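Local coordinates for protein B-agarase (Agarivorans gilvus, PDB 5Z6P) that probably hydrolyses glycosidic bonds of agarose as a beta-agarase of glycoside hydrolase family 50, at residues Glu458-Val462 with Ala471-Pro475. Residues are numbered along the deposited sequence; the frame is centred on the assembly and turned at random.
Sequences EFDQV and ALPDP
Val462 and Leu472 face each other as an antiparallel hydrogen-bonded pair, gripped through both backbone groups: Val462 N donates to Leu472 O at 2.9 Å, and Leu472 N to Val462 O at 2.8 Å. A third backbone bond, Asp474 N to Asp460 O (2.9 Å), is less regular, with the donor lying 42° above the carbonyl plane. Between them Gln461 and Pro473 form the non-hydrogen-bonded pair; proline, having no N-H to offer, fits this position. Separately, Gln461 CA makes a bent CA-H...O contact with Leu472 O (3.2 Å, 121° at H). The result is a two-stranded beta hairpin with a long connection, lying away from the centre of the chain and packed against helices 478-495, 537-550 and 581-609.

Side-chain contacts flank the ladder. Phe459 and Pro473 run side by side, Phe459 CE1 meeting Pro473 CB at 3.5 Å; the Phe459 ring is brought there by a chi1 of 39°, which sets CG between the backbone N and the carbonyl carbon. Val462 CG2 packs against Leu472 CB. Gln461 lays its extended chain alongside Ala471, with Ala471 CB 3.8 Å from Gln461 CD.

A water donates both to Gln461 O and, at 2.6 Å, to Asp474 OD2, while Asp474 OD1 accepts from Thr538. Asp460 OD2 and Asp474 OD2 stay 4.9 Å apart, a proximity probably eased by the Asp460-Arg479 salt bridge.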
loop_
_atom_site.group_PDB
_atom_site.type_symbol
_atom_site.label_atom_id
_atom_site.label_comp_id
_atom_site.label_asym_id
_atom_site.label_seq_id
_atom_site.Cartn_x
_atom_site.Cartn_y
_atom_site.Cartn_z
ATOM N N GLU A 458 -7.220 9.150 -24.102
ATOM C CA GLU A 458 -6.482 8.659 -25.241
ATOM C C GLU A 458 -5.183 9.428 -25.423
ATOM O O GLU A 458 -5.209 10.632 -25.656
ATOM C CB GLU A 458 -7.334 8.789 -26.511
ATOM C CG GLU A 458 -7.289 7.610 -27.429
ATOM C CD GLU A 458 -8.231 6.529 -26.971
ATOM O OE1 GLU A 458 -9.058 6.819 -26.083
ATOM O OE2 GLU A 458 -8.144 5.392 -27.486
ATOM N N PHE A 459 -4.060 8.728 -25.341
ATOM C CA PHE A 459 -2.773 9.297 -25.718
ATOM C C PHE A 459 -1.741 8.195 -25.885
ATOM O O PHE A 459 -1.932 7.080 -25.393
ATOM C CB PHE A 459 -2.294 10.344 -24.693
ATOM C CG PHE A 459 -2.574 9.990 -23.258
ATOM C CD1 PHE A 459 -1.943 8.936 -22.655
ATOM C CD2 PHE A 459 -3.454 10.747 -22.514
ATOM C CE1 PHE A 459 -2.199 8.623 -21.342
ATOM C CE2 PHE A 459 -3.712 10.435 -21.208
ATOM C CZ PHE A 459 -3.083 9.377 -20.621
ATOM N N ASP A 460 -0.642 8.517 -26.569
ATOM C CA ASP A 460 0.475 7.589 -26.683
ATOM C C ASP A 460 0.961 7.180 -25.294
ATOM O O ASP A 460 0.793 7.912 -24.323
ATOM C CB ASP A 460 1.627 8.201 -27.495
ATOM C CG ASP A 460 1.218 8.545 -28.942
ATOM O OD1 ASP A 460 0.250 7.948 -29.440
ATOM O OD2 ASP A 460 1.851 9.414 -29.575
ATOM N N GLN A 461 1.555 5.999 -25.212
ATOM C CA GLN A 461 2.017 5.456 -23.948
ATOM C C GLN A 461 3.405 4.869 -24.082
ATOM O O GLN A 461 3.841 4.528 -25.181
ATOM C CB GLN A 461 1.063 4.372 -23.442
ATOM C CG GLN A 461 -0.248 4.903 -22.930
ATOM C CD GLN A 461 -1.179 3.787 -22.541
ATOM O OE1 GLN A 461 -1.332 2.822 -23.279
ATOM N NE2 GLN A 461 -1.793 3.904 -21.380
ATOM N N VAL A 462 4.082 4.736 -22.948
ATOM C CA VAL A 462 5.315 3.981 -22.896
ATOM C C VAL A 462 5.167 2.907 -21.839
ATOM O O VAL A 462 4.321 3.019 -20.958
ATOM C CB VAL A 462 6.533 4.863 -22.574
ATOM C CG1 VAL A 462 6.776 5.864 -23.679
ATOM C CG2 VAL A 462 6.281 5.576 -21.310
ATOM N N ALA A 471 1.119 0.714 -18.317
ATOM C CA ALA A 471 1.794 1.679 -19.156
ATOM C C ALA A 471 1.676 3.093 -18.589
ATOM O O ALA A 471 0.748 3.407 -17.851
ATOM C CB ALA A 471 1.230 1.623 -20.552
ATOM N N LEU A 472 2.637 3.936 -18.933
ATOM C CA LEU A 472 2.667 5.320 -18.475
ATOM C C LEU A 472 2.365 6.241 -19.651
ATOM O O LEU A 472 2.532 5.856 -20.795
ATOM C CB LEU A 472 4.032 5.668 -17.860
ATOM C CG LEU A 472 4.446 4.999 -16.548
ATOM C CD1 LEU A 472 5.020 3.635 -16.768
ATOM C CD2 LEU A 472 5.434 5.865 -15.810
ATOM N N PRO A 473 1.922 7.462 -19.372
ATOM C CA PRO A 473 1.649 8.305 -20.536
ATOM C C PRO A 473 2.934 8.748 -21.251
ATOM O O PRO A 473 3.986 8.803 -20.628
ATOM C CB PRO A 473 0.909 9.498 -19.935
ATOM C CG PRO A 473 1.296 9.506 -18.498
ATOM C CD PRO A 473 1.474 8.076 -18.113
ATOM N N ASP A 474 2.835 9.013 -22.552
ATOM C CA ASP A 474 3.917 9.661 -23.300
ATOM C C ASP A 474 3.670 11.159 -23.236
ATOM O O ASP A 474 2.808 11.650 -23.926
ATOM C CB ASP A 474 3.940 9.164 -24.757
ATOM C CG ASP A 474 5.179 9.614 -25.519
ATOM O OD1 ASP A 474 5.712 10.689 -25.223
ATOM O OD2 ASP A 474 5.611 8.876 -26.426
ATOM N N PRO A 475 4.418 11.881 -22.385
ATOM C CA PRO A 475 4.178 13.310 -22.179
ATOM C C PRO A 475 4.572 14.169 -23.373
ATOM O O PRO A 475 4.324 15.350 -23.317
ATOM C CB PRO A 475 5.065 13.648 -20.966
ATOM C CG PRO A 475 6.148 12.696 -21.018
ATOM C CD PRO A 475 5.594 11.415 -21.637
HETATM O O HOH W 1 4.690 6.530 -27.202
#